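Side-chain contacts in dihydrodipicolinate synthase family protein (Sinorhizobium meliloti, PDB 4DNH), which is of unknown function but, as a TIM-barrel protein named for its kinship with dihydrodipicolinate synthase, is probably an enzyme: residues V36-A41 and R251-D256; V241-L246 and G270-L275; R87-G92 and G344-A349; L55-D60 and W93-E98; R159-A164 and E169-V174. All blocks are in the same frame, centred on the assembly; numbering follows the deposited sequence.

Contact 1 (V36-A41 and R251-D256); sequences VAFAAA and RMYTGD
V36 divides its two methyls between two flat groups, R251 and Y253. Setting CG1 anti to its own backbone N (chi1 -179°) sends that branch to the tyrosine and CG2 to the arginine. V36 CG2 sits over the centre of one guanidinium face, 3.6 Å from R251 CZ, and the two side chains cross at about a right angle. The arginine gets there on a chain extended from CG to NE; a salt bridge from NH1 to D273 probably fixes its plane against the methyl. V36 CG1 instead comes in at the edge of the tyrosine ring, 3.7 Å from Y253 CE1.

The case illustrates how the interior of a TIM barrel is filled. Strands 37-40 and 251-254 are first and seventh in the closed sheet, with strand 273-276 between them, and no hydrogen bond runs directly from one segment to the other; the buried rings of F38 and Y253 make the interior meeting, while V36 and R251 lie at the more open end of the strands. F38 and Y253 form an offset edge-to-face pair, the edge of F38 toward the tyrosine face, with planes at 71° and centroids 5.8 Å apart. The nearest carbons are F38 CE1 and Y253 CE1, at 3.9 Å. The hydroxyl beyond the tyrosine ring is hydrogen-bonded to D227 OD2. Were Y253 an alanine, D227 would probably lose that hydroxyl and a gap would open beside F38 and V36 CG1. The backbone contributes as well: V36 O lies near the tyrosine plane, 3.6 Å from Y253 CE1.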
# COMPACT_ATOMS: atom_id res chain seq x y z
N VAL A 36 -3.55 -5.49 -13.90
CA VAL A 36 -3.23 -4.11 -13.50
C VAL A 36 -2.77 -4.05 -12.03
O VAL A 36 -3.57 -4.23 -11.10
CB VAL A 36 -4.43 -3.17 -13.70
CG1 VAL A 36 -4.07 -1.74 -13.30
CG2 VAL A 36 -4.89 -3.21 -15.15
N ALA A 37 -1.48 -3.79 -11.84
CA ALA A 37 -0.83 -3.88 -10.53
C ALA A 37 -0.22 -2.56 -10.13
O ALA A 37 0.59 -2.01 -10.86
CB ALA A 37 0.24 -4.95 -10.56
N PHE A 38 -0.61 -2.08 -8.95
CA PHE A 38 -0.02 -0.91 -8.32
C PHE A 38 0.72 -1.34 -7.07
O PHE A 38 0.25 -2.21 -6.33
CB PHE A 38 -1.11 0.03 -7.79
CG PHE A 38 -1.84 0.80 -8.84
CD1 PHE A 38 -2.98 0.29 -9.43
CD2 PHE A 38 -1.43 2.08 -9.18
CE1 PHE A 38 -3.68 1.02 -10.38
CE2 PHE A 38 -2.13 2.82 -10.12
CZ PHE A 38 -3.25 2.29 -10.73
N ALA A 39 1.84 -0.69 -6.81
CA ALA A 39 2.39 -0.73 -5.48
C ALA A 39 2.04 0.57 -4.73
O ALA A 39 2.19 1.68 -5.26
CB ALA A 39 3.89 -0.94 -5.54
N ALA A 40 1.52 0.43 -3.51
CA ALA A 40 1.32 1.60 -2.65
C ALA A 40 2.68 1.92 -2.05
O ALA A 40 3.22 1.13 -1.27
CB ALA A 40 0.30 1.30 -1.57
N ALA A 41 3.25 3.07 -2.40
CA ALA A 41 4.66 3.30 -2.14
C ALA A 41 4.90 4.10 -0.86
O ALA A 41 4.14 5.02 -0.53
CB ALA A 41 5.31 4.00 -3.32
N ARG A 251 -13.13 -2.93 -11.86
CA ARG A 251 -12.09 -3.88 -11.42
C ARG A 251 -12.04 -4.11 -9.90
O ARG A 251 -12.41 -3.25 -9.10
CB ARG A 251 -10.72 -3.41 -11.89
CG ARG A 251 -10.52 -3.33 -13.38
CD ARG A 251 -9.12 -2.77 -13.63
NE ARG A 251 -8.73 -2.76 -15.04
CZ ARG A 251 -8.39 -3.84 -15.76
NH1 ARG A 251 -8.41 -5.07 -15.22
NH2 ARG A 251 -8.05 -3.68 -17.03
N MSE A 252 -11.57 -5.30 -9.50
CA MSE A 252 -11.30 -5.61 -8.09
C MSE A 252 -9.81 -5.51 -7.87
O MSE A 252 -9.03 -6.31 -8.40
CB MSE A 252 -11.80 -7.01 -7.73
CG MSE A 252 -11.39 -7.53 -6.35
SE MSE A 252 -12.05 -6.41 -4.85
CE MSE A 252 -13.90 -7.08 -4.73
N TYR A 253 -9.39 -4.49 -7.13
CA TYR A 253 -7.98 -4.38 -6.78
C TYR A 253 -7.79 -5.00 -5.41
O TYR A 253 -8.38 -4.53 -4.43
CB TYR A 253 -7.52 -2.92 -6.79
CG TYR A 253 -7.43 -2.28 -8.18
CD1 TYR A 253 -6.34 -2.52 -9.01
CD2 TYR A 253 -8.43 -1.41 -8.64
CE1 TYR A 253 -6.25 -1.93 -10.26
CE2 TYR A 253 -8.35 -0.82 -9.89
CZ TYR A 253 -7.25 -1.08 -10.69
OH TYR A 253 -7.16 -0.51 -11.94
N THR A 254 -6.97 -6.05 -5.34
CA THR A 254 -6.71 -6.67 -4.04
C THR A 254 -5.84 -5.78 -3.13
O THR A 254 -4.90 -5.14 -3.58
CB THR A 254 -6.20 -8.13 -4.14
OG1 THR A 254 -6.38 -8.74 -2.86
CG2 THR A 254 -4.74 -8.23 -4.54
N GLY A 255 -6.21 -5.73 -1.86
CA GLY A 255 -5.52 -4.92 -0.88
C GLY A 255 -5.09 -5.87 0.19
O GLY A 255 -4.54 -5.47 1.21
N ASP A 256 -5.35 -7.14 -0.07
CA ASP A 256 -5.10 -8.23 0.85
C ASP A 256 -3.64 -8.68 0.75
O ASP A 256 -3.30 -9.52 -0.09
CB ASP A 256 -6.06 -9.37 0.54
CG ASP A 256 -6.14 -10.41 1.64
OD1 ASP A 256 -5.09 -10.74 2.21
OD2 ASP A 256 -7.27 -10.90 1.91

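Contact 2 (V241-L246 and G270-L275); sequences VMRRQL and GHSDAL
The guanidinium of R243 is covered on one face by backbone and met at its edge by S272. G270 O stands 3.7 Å above the plane, closest to R243 NH2 and displaced toward the rim, with H271 CA over the same face. At the edge, R243 NH1 donates to S272 OG over 3.0 Å; the acceptor is only 12° out of the guanidinium plane, but the bond is bent, with an N-H...O angle of 131°. R243 reaches this place from the crowded position between backbone N and carbonyl carbon (chi1 69°), after which the chain runs extended from CG to NE.

The example shows how one arginine can tie a loop down through several bonds. R243 NH1 also donates to L263 O, while NH2 forms a salt bridge with D267, whose carboxylate is shared with R244 and with the backbone N of G270. S272 OG in turn is hydrogen-bonded to E239. Alongside, a water donates to both R243 O and H271 O, the latter at 3.0 Å, adding a backbone-to-backbone bridge.

In the barrel, R243 belongs to helix 236-243, which follows the sixth strand, and S272 immediately precedes the eighth, strand 273-276. Strand 251-254, the sheet neighbour of 273-276, lies beside them, and its selenomethionine M252 packs against M242, R243 and S272; M242 also packs on helix 208-221, at M212, C215 and L216.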
# COMPACT_ATOMS: atom_id res chain seq x y z
N VAL A 241 -16.23 -13.21 -2.65
CA VAL A 241 -17.67 -13.00 -2.71
C VAL A 241 -18.02 -11.66 -3.36
O VAL A 241 -19.06 -11.52 -4.00
CB VAL A 241 -18.36 -13.16 -1.33
CG1 VAL A 241 -19.82 -12.71 -1.36
CG2 VAL A 241 -18.27 -14.60 -0.85
N MSE A 242 -17.14 -10.68 -3.22
CA MSE A 242 -17.45 -9.35 -3.71
C MSE A 242 -17.09 -9.17 -5.15
O MSE A 242 -17.84 -8.53 -5.90
CB MSE A 242 -16.76 -8.30 -2.87
CG MSE A 242 -17.58 -7.02 -3.00
SE MSE A 242 -16.55 -5.61 -2.13
CE MSE A 242 -17.97 -4.24 -2.14
N ARG A 243 -15.97 -9.74 -5.56
CA ARG A 243 -15.52 -9.61 -6.95
C ARG A 243 -16.43 -10.31 -7.97
O ARG A 243 -16.33 -10.06 -9.17
CB ARG A 243 -14.06 -10.05 -7.10
CG ARG A 243 -13.82 -11.53 -6.91
CD ARG A 243 -12.36 -11.85 -7.17
NE ARG A 243 -12.11 -13.27 -7.00
CZ ARG A 243 -10.91 -13.84 -6.92
NH1 ARG A 243 -9.80 -13.11 -7.00
NH2 ARG A 243 -10.81 -15.15 -6.75
N ARG A 244 -17.31 -11.19 -7.48
CA ARG A 244 -18.27 -11.92 -8.32
C ARG A 244 -19.57 -11.14 -8.54
O ARG A 244 -20.29 -11.37 -9.51
CB ARG A 244 -18.55 -13.31 -7.74
CG ARG A 244 -17.35 -14.25 -7.79
CD ARG A 244 -17.50 -15.48 -6.89
NE ARG A 244 -16.34 -16.36 -7.00
CZ ARG A 244 -16.28 -17.62 -6.57
NH1 ARG A 244 -17.33 -18.19 -5.99
NH2 ARG A 244 -15.17 -18.31 -6.73
N GLN A 245 -19.84 -10.20 -7.63
CA GLN A 245 -21.04 -9.36 -7.68
C GLN A 245 -20.76 -7.98 -8.29
O GLN A 245 -21.67 -7.16 -8.41
CB GLN A 245 -21.62 -9.17 -6.28
CG GLN A 245 -21.92 -10.45 -5.54
CD GLN A 245 -22.85 -10.23 -4.36
OE1 GLN A 245 -22.46 -10.42 -3.21
NE2 GLN A 245 -24.08 -9.81 -4.64
N LEU A 246 -19.50 -7.74 -8.66
CA LEU A 246 -19.06 -6.48 -9.27
C LEU A 246 -19.64 -6.23 -10.68
O LEU A 246 -19.67 -7.14 -11.50
CB LEU A 246 -17.53 -6.45 -9.32
CG LEU A 246 -16.68 -5.54 -8.41
CD1 LEU A 246 -17.27 -5.27 -7.04
CD2 LEU A 246 -15.27 -6.09 -8.28
N GLY A 270 -13.27 -15.85 -11.52
CA GLY A 270 -12.61 -14.59 -11.79
C GLY A 270 -11.25 -14.47 -11.15
O GLY A 270 -10.80 -15.36 -10.44
N HIS A 271 -10.58 -13.36 -11.43
CA HIS A 271 -9.36 -13.01 -10.73
C HIS A 271 -9.50 -11.65 -10.13
O HIS A 271 -10.53 -10.99 -10.32
CB HIS A 271 -8.15 -13.11 -11.66
CG HIS A 271 -8.29 -12.34 -12.96
ND1 HIS A 271 -8.21 -10.99 -13.01
CD2 HIS A 271 -8.46 -12.78 -14.28
CE1 HIS A 271 -8.36 -10.59 -14.29
NE2 HIS A 271 -8.50 -11.69 -15.07
N SER A 272 -8.50 -11.21 -9.37
CA SER A 272 -8.42 -9.79 -9.04
C SER A 272 -7.09 -9.16 -9.46
O SER A 272 -6.08 -9.85 -9.61
CB SER A 272 -8.77 -9.47 -7.57
OG SER A 272 -8.41 -10.49 -6.68
N ASP A 273 -7.15 -7.84 -9.68
CA ASP A 273 -5.97 -7.03 -9.93
C ASP A 273 -5.29 -6.66 -8.59
O ASP A 273 -5.55 -7.31 -7.58
CB ASP A 273 -6.36 -5.80 -10.75
CG ASP A 273 -6.73 -6.16 -12.19
OD1 ASP A 273 -5.83 -6.65 -12.92
OD2 ASP A 273 -7.90 -5.96 -12.60
N ALA A 274 -4.42 -5.66 -8.57
CA ALA A 274 -3.59 -5.45 -7.39
C ALA A 274 -3.26 -4.00 -7.09
O ALA A 274 -2.90 -3.24 -7.97
CB ALA A 274 -2.31 -6.26 -7.51
N LEU A 275 -3.40 -3.65 -5.83
CA LEU A 275 -2.99 -2.36 -5.31
C LEU A 275 -2.56 -2.64 -3.87
O LEU A 275 -3.36 -2.63 -2.92
CB LEU A 275 -4.16 -1.37 -5.39
CG LEU A 275 -3.85 0.13 -5.30
CD1 LEU A 275 -5.15 0.87 -5.59
CD2 LEU A 275 -3.29 0.51 -3.93
O HOH W 1 -13.47 -10.88 -10.54

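Contact 3 (R87-G92 and G344-A349); sequences RGMGLG and GGQQSA
M89 and Q346 meet where two loops of a TIM barrel touch: the long connection from the second strand, 77-80, to helix 93-108, and the glycine-rich turn that leads toward helix 352-364 near the C-terminus. The first of these belongs to the strand-to-helix loops, the rim on which TIM-barrel enzymes carry their active sites, though none is established here.

M89, modelled as selenomethionine, starts with CG turned away from the backbone N (chi1 -151°) and then bends at chi3 (116°), which carries its methyl to the amide of Q346. The side chains cross obliquely. M89 CE lies 3.7 Å from Q346 CD, a van der Waals contact of the methyl with the amide group. K324 of helix 323-333 packs on M89 as well.

Glycines set the backbone on both sides. At G90 (phi 128°) a beta carbon would collide with the carbonyl O of M89, and it would point at the 344-349 turn; G344 and G345 likewise take positive phi. That turn is pinned at the main chain of Q346, whose carbonyl O accepts from T325 OG1 and, at 3.2 Å, from A349 N.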
# COMPACT_ATOMS: atom_id res chain seq x y z
N ARG A 87 -0.20 8.02 5.23
CA ARG A 87 -1.35 8.93 5.15
C ARG A 87 -2.24 8.78 6.39
O ARG A 87 -2.56 7.65 6.81
CB ARG A 87 -2.16 8.61 3.89
CG ARG A 87 -3.23 9.64 3.53
CD ARG A 87 -2.61 10.86 2.86
NE ARG A 87 -3.62 11.75 2.34
CZ ARG A 87 -4.04 11.79 1.07
NH1 ARG A 87 -4.99 12.64 0.73
NH2 ARG A 87 -3.51 10.97 0.15
N GLY A 88 -2.64 9.90 6.98
CA GLY A 88 -3.50 9.88 8.18
C GLY A 88 -2.82 9.44 9.48
O GLY A 88 -3.41 9.56 10.55
N MSE A 89 -1.58 8.94 9.39
CA MSE A 89 -0.84 8.37 10.51
C MSE A 89 0.61 8.81 10.43
O MSE A 89 1.55 7.99 10.46
CB MSE A 89 -1.04 6.85 10.49
CG MSE A 89 -0.95 6.23 11.90
SE MSE A 89 -0.83 4.25 11.83
CE MSE A 89 0.95 3.91 12.61
N GLY A 90 0.82 10.12 10.31
CA GLY A 90 2.15 10.70 10.13
C GLY A 90 2.30 11.64 8.94
O GLY A 90 3.06 12.61 9.00
N LEU A 91 1.60 11.35 7.85
CA LEU A 91 1.69 12.18 6.65
C LEU A 91 0.45 13.05 6.53
O LEU A 91 -0.59 12.58 6.13
CB LEU A 91 1.88 11.31 5.41
CG LEU A 91 2.21 12.08 4.13
CD1 LEU A 91 3.68 12.45 4.12
CD2 LEU A 91 1.88 11.30 2.87
N GLY A 92 0.56 14.32 6.89
CA GLY A 92 -0.59 15.22 6.79
C GLY A 92 -0.98 15.48 5.34
O GLY A 92 -0.26 15.09 4.39
N GLY A 344 6.89 10.02 11.48
CA GLY A 344 6.22 9.60 12.71
C GLY A 344 7.14 8.87 13.67
O GLY A 344 6.71 8.51 14.76
N GLY A 345 8.39 8.62 13.28
CA GLY A 345 9.34 7.96 14.20
C GLY A 345 9.04 6.48 14.35
O GLY A 345 9.38 5.84 15.34
N GLN A 346 8.43 5.92 13.33
CA GLN A 346 7.98 4.55 13.39
C GLN A 346 9.02 3.45 13.15
O GLN A 346 8.66 2.26 13.15
CB GLN A 346 6.76 4.39 12.49
CG GLN A 346 5.55 5.05 13.11
CD GLN A 346 4.38 5.13 12.17
OE1 GLN A 346 3.63 6.10 12.20
NE2 GLN A 346 4.22 4.12 11.34
N GLN A 347 10.30 3.81 12.98
CA GLN A 347 11.37 2.81 12.91
C GLN A 347 11.30 1.86 14.11
O GLN A 347 11.86 0.77 14.07
CB GLN A 347 12.76 3.41 13.05
CG GLN A 347 13.06 4.67 12.34
CD GLN A 347 12.73 5.89 13.13
OE1 GLN A 347 11.68 6.48 12.90
NE2 GLN A 347 13.63 6.31 14.03
N SER A 348 10.70 2.33 15.19
CA SER A 348 10.86 1.69 16.49
C SER A 348 9.66 0.85 16.86
O SER A 348 9.61 0.26 17.94
CB SER A 348 11.09 2.75 17.58
OG SER A 348 9.90 3.48 17.84
N ALA A 349 8.70 0.79 15.94
CA ALA A 349 7.42 0.14 16.22
C ALA A 349 7.44 -1.38 16.06
O ALA A 349 6.49 -2.04 16.42
CB ALA A 349 6.30 0.77 15.39

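Contact 4 (L55-D60 and W93-E98); sequences LAPAID and WPEARE
Two torsions of E95 shape its contact with P57 and I59. The first (chi1 -66°) places CG beside the backbone N, and the second (chi2 79°) folds the chain, so that CG and the carboxylate carbon are brought to the CG corner of the proline ring. Their side chains cross at about a right angle, with E95 CG 3.8 Å from P57 CG and E95 CD 4.0 Å from the same ring carbon. I59 works from farther along the loop: its outer branch is extended (chi2 165°) and brings CD1 to 4.1 Å from E95 CB.

The arrangement exemplifies how a surface loop is seated on a barrel helix. Residues 55-60 end the connection between strand 37-40 and helix 61-73, with D60 as that helix's N-cap; E95 lies in the first turn of helix 93-108, behind the N-cap G92. P57 also packs on I343, and I59 on T64.

No hydrogen bond or salt bridge joins the segments. The glutamate therefore contributes here as a hydrocarbon, its CB and CG serving the apolar partners, while its negative charge, close to the N-terminal end of a helix, would probably be favoured by the helix dipole.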
# COMPACT_ATOMS: atom_id res chain seq x y z
N LEU A 55 5.73 14.44 15.87
CA LEU A 55 4.77 15.53 15.64
C LEU A 55 4.60 15.93 14.18
O LEU A 55 3.47 16.06 13.73
CB LEU A 55 5.07 16.76 16.50
CG LEU A 55 4.47 16.80 17.90
CD1 LEU A 55 5.25 15.92 18.86
CD2 LEU A 55 4.45 18.25 18.41
N ALA A 56 5.70 16.14 13.45
CA ALA A 56 5.64 16.63 12.06
C ALA A 56 6.77 16.06 11.19
O ALA A 56 7.92 15.97 11.64
CB ALA A 56 5.63 18.16 12.02
N PRO A 57 6.45 15.70 9.92
CA PRO A 57 7.41 14.97 9.10
C PRO A 57 8.36 15.88 8.31
O PRO A 57 8.07 17.06 8.10
CB PRO A 57 6.50 14.21 8.14
CG PRO A 57 5.38 15.19 7.90
CD PRO A 57 5.19 15.95 9.19
N ALA A 58 9.49 15.32 7.90
CA ALA A 58 10.45 15.98 7.02
C ALA A 58 10.84 14.93 6.02
O ALA A 58 11.31 13.86 6.40
CB ALA A 58 11.65 16.45 7.80
N ILE A 59 10.63 15.23 4.74
CA ILE A 59 10.72 14.21 3.70
C ILE A 59 11.97 14.39 2.84
O ILE A 59 12.37 15.51 2.53
CB ILE A 59 9.44 14.22 2.82
CG1 ILE A 59 8.22 13.83 3.67
CG2 ILE A 59 9.58 13.29 1.62
CD1 ILE A 59 6.87 14.14 3.04
N ASP A 60 12.59 13.28 2.49
CA ASP A 60 13.65 13.31 1.51
C ASP A 60 13.01 13.11 0.14
O ASP A 60 12.73 11.99 -0.26
CB ASP A 60 14.65 12.21 1.82
CG ASP A 60 15.80 12.17 0.84
OD1 ASP A 60 15.77 12.91 -0.16
OD2 ASP A 60 16.74 11.38 1.06
N TRP A 93 -2.12 16.13 5.16
CA TRP A 93 -2.58 16.53 3.84
C TRP A 93 -1.59 17.42 3.11
O TRP A 93 -1.29 17.17 1.96
CB TRP A 93 -3.97 17.13 3.92
CG TRP A 93 -4.44 17.82 2.65
CD1 TRP A 93 -4.95 19.10 2.54
CD2 TRP A 93 -4.46 17.28 1.28
NE1 TRP A 93 -5.27 19.39 1.24
CE2 TRP A 93 -5.00 18.35 0.43
CE3 TRP A 93 -4.09 16.08 0.69
CZ2 TRP A 93 -5.16 18.20 -0.94
CZ3 TRP A 93 -4.24 15.94 -0.70
CH2 TRP A 93 -4.77 16.98 -1.49
N PRO A 94 -1.05 18.47 3.78
CA PRO A 94 -0.10 19.34 3.05
C PRO A 94 1.08 18.59 2.40
O PRO A 94 1.41 18.82 1.24
CB PRO A 94 0.41 20.29 4.15
CG PRO A 94 -0.76 20.40 5.07
CD PRO A 94 -1.34 19.01 5.13
N GLU A 95 1.68 17.68 3.16
CA GLU A 95 2.78 16.86 2.68
C GLU A 95 2.30 15.83 1.64
O GLU A 95 3.04 15.51 0.72
CB GLU A 95 3.44 16.15 3.84
CG GLU A 95 4.14 17.07 4.82
CD GLU A 95 3.19 17.77 5.79
OE1 GLU A 95 2.17 17.18 6.23
OE2 GLU A 95 3.49 18.94 6.13
N ALA A 96 1.08 15.33 1.81
CA ALA A 96 0.47 14.40 0.87
C ALA A 96 0.20 15.07 -0.49
O ALA A 96 0.50 14.50 -1.53
CB ALA A 96 -0.81 13.80 1.45
N ARG A 97 -0.36 16.27 -0.44
CA ARG A 97 -0.59 17.10 -1.62
C ARG A 97 0.74 17.39 -2.35
O ARG A 97 0.84 17.28 -3.57
CB ARG A 97 -1.27 18.41 -1.20
CG ARG A 97 -1.71 19.30 -2.34
CD ARG A 97 -1.96 20.72 -1.88
NE ARG A 97 -2.43 21.55 -2.99
CZ ARG A 97 -3.57 22.24 -2.99
NH1 ARG A 97 -4.37 22.25 -1.92
NH2 ARG A 97 -3.91 22.95 -4.07
N GLU A 98 1.79 17.70 -1.59
CA GLU A 98 3.08 17.99 -2.19
C GLU A 98 3.66 16.73 -2.84
O GLU A 98 4.22 16.80 -3.93
CB GLU A 98 4.03 18.62 -1.17
CG GLU A 98 5.42 18.96 -1.68
CD GLU A 98 5.47 20.10 -2.69
OE1 GLU A 98 4.41 20.49 -3.25
OE2 GLU A 98 6.59 20.61 -2.92

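Contact 5 (R159-A164 and E169-V174); sequences RALAAA and EDYIRV
D170, whose main-chain O lies beside L161 CD1, has its carboxylate held at both oxygens: OD2 by a hydrogen bond from the backbone N of K166, OD1 by a salt bridge to R173 NH2 at 3.4 Å. The first bond ties helix 168-181 to the turn before it; the second stays within that helix.

Past this polar corner the contact is apolar. L161, with CG anti to the backbone N (chi1 -179°), splits its branches. CD2 approaches the Y171 ring obliquely, 3.7 Å from Y171 CD2, while CD1 meets V174 CG2 tip to tip at 3.9 Å. Y171 starts off to one side, but its chi1 of -69° swings the ring back beside L161 and puts the hydroxyl 3.5 Å from A162 CA.

This is a worked case of a helical hairpin: the short helix 159-164 after the fourth barrel strand turns back into helix 168-181, and the axes of segments 159-164 and 169-174 come within 10.5 Å, at 143° between N-to-C directions. Y202 meets the Y171 ring edge-to-face, and I132 and Y139 of helix 132-148 pack on V174. With an alanine in place of Y171, L161 CD2 and the backbone at A162 would probably lose their cover, and Y202 its ring partner.

With no hydrogen bond from one segment to the other, the two helices cohere here through buried hydrocarbon, while the carboxylate of D170 is answered from its own side, by R173 and the backbone N of K166.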
# COMPACT_ATOMS: atom_id res chain seq x y z
N ARG A 159 -12.37 9.62 7.77
CA ARG A 159 -12.41 9.57 9.24
C ARG A 159 -13.66 10.34 9.75
O ARG A 159 -14.40 9.83 10.57
CB ARG A 159 -11.12 10.22 9.79
CG ARG A 159 -10.19 9.43 10.72
CD ARG A 159 -9.59 8.21 10.03
NE ARG A 159 -8.12 7.99 10.04
CZ ARG A 159 -7.14 8.70 10.61
NH1 ARG A 159 -5.88 8.28 10.44
NH2 ARG A 159 -7.37 9.80 11.33
N ALA A 160 -13.89 11.55 9.23
CA ALA A 160 -14.98 12.42 9.71
C ALA A 160 -16.37 11.87 9.40
O ALA A 160 -17.32 12.06 10.17
CB ALA A 160 -14.83 13.82 9.13
N LEU A 161 -16.47 11.19 8.25
CA LEU A 161 -17.70 10.55 7.82
C LEU A 161 -18.03 9.31 8.67
O LEU A 161 -19.19 9.14 9.09
CB LEU A 161 -17.65 10.22 6.32
CG LEU A 161 -18.88 9.57 5.67
CD1 LEU A 161 -20.12 10.46 5.67
CD2 LEU A 161 -18.55 9.11 4.27
N ALA A 162 -17.02 8.48 8.97
CA ALA A 162 -17.21 7.32 9.87
C ALA A 162 -17.76 7.70 11.26
O ALA A 162 -18.42 6.89 11.91
CB ALA A 162 -15.93 6.50 10.00
N ALA A 163 -17.48 8.93 11.70
CA ALA A 163 -17.95 9.47 12.97
C ALA A 163 -19.23 10.29 12.86
O ALA A 163 -19.96 10.45 13.83
CB ALA A 163 -16.85 10.32 13.61
N ALA A 164 -19.52 10.83 11.68
CA ALA A 164 -20.73 11.64 11.52
C ALA A 164 -21.93 10.85 10.98
O ALA A 164 -23.07 11.17 11.30
CB ALA A 164 -20.46 12.86 10.65
N GLU A 169 -27.35 5.60 4.64
CA GLU A 169 -27.88 6.63 3.73
C GLU A 169 -26.95 7.84 3.56
O GLU A 169 -26.96 8.48 2.51
CB GLU A 169 -29.30 7.05 4.14
CG GLU A 169 -29.42 7.90 5.41
CD GLU A 169 -29.18 7.13 6.71
OE1 GLU A 169 -29.48 5.92 6.76
OE2 GLU A 169 -28.71 7.76 7.68
N ASP A 170 -26.16 8.14 4.58
CA ASP A 170 -25.19 9.22 4.51
C ASP A 170 -24.01 8.87 3.59
O ASP A 170 -23.49 9.73 2.86
CB ASP A 170 -24.71 9.61 5.91
CG ASP A 170 -25.80 10.30 6.73
OD1 ASP A 170 -26.63 11.02 6.14
OD2 ASP A 170 -25.81 10.13 7.96
N TYR A 171 -23.59 7.61 3.61
CA TYR A 171 -22.57 7.16 2.68
C TYR A 171 -23.07 7.23 1.25
O TYR A 171 -22.32 7.59 0.35
CB TYR A 171 -22.15 5.74 3.00
CG TYR A 171 -21.39 5.62 4.29
CD1 TYR A 171 -22.06 5.43 5.50
CD2 TYR A 171 -20.00 5.70 4.30
CE1 TYR A 171 -21.36 5.33 6.69
CE2 TYR A 171 -19.30 5.60 5.47
CZ TYR A 171 -19.98 5.41 6.66
OH TYR A 171 -19.25 5.30 7.81
N ILE A 172 -24.33 6.88 1.05
CA ILE A 172 -24.92 6.91 -0.28
C ILE A 172 -24.91 8.34 -0.82
O ILE A 172 -24.48 8.55 -1.94
CB ILE A 172 -26.34 6.26 -0.30
CG1 ILE A 172 -26.22 4.74 -0.15
CG2 ILE A 172 -27.07 6.58 -1.60
CD1 ILE A 172 -27.37 4.09 0.58
N ARG A 173 -25.35 9.30 -0.01
CA ARG A 173 -25.42 10.71 -0.41
C ARG A 173 -24.06 11.33 -0.69
O ARG A 173 -23.89 12.05 -1.68
CB ARG A 173 -26.17 11.54 0.64
CG ARG A 173 -27.68 11.48 0.52
CD ARG A 173 -28.34 11.88 1.83
NE ARG A 173 -29.51 11.05 2.14
CZ ARG A 173 -30.04 10.88 3.35
NH1 ARG A 173 -31.10 10.11 3.52
NH2 ARG A 173 -29.50 11.48 4.41
N VAL A 174 -23.09 11.06 0.19
CA VAL A 174 -21.74 11.60 0.06
C VAL A 174 -21.09 11.07 -1.21
O VAL A 174 -20.69 11.86 -2.06
CB VAL A 174 -20.89 11.33 1.32
CG1 VAL A 174 -19.41 11.51 1.05
CG2 VAL A 174 -21.33 12.25 2.45

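How the contacts relate
Contacts 1 and 2 lie 11 Å apart between centres, and contact 2 supplies strand 273-276, which lies between the two strands of contact 1: V36 N is 2.7 Å from D273 OD1 and F38 N 2.7 Å from A274 O, both probably hydrogen bonds. Contacts 3 and 4 form a second pair, also 11 Å between centres, on the opposite side of the chain's centre from contact 2; there L91 CD1 touches I59 CD1 at 3.8 Å. Contact 5 lies about 26 Å from contacts 3 and 4 between centres, yet R159 NH1 reaches G88 O at 2.8 Å, a probable hydrogen bond. No active site is established; a glycerol, probably from the crystallisation liquor, is hydrogen-bonded to G255 O just past strand 251-254.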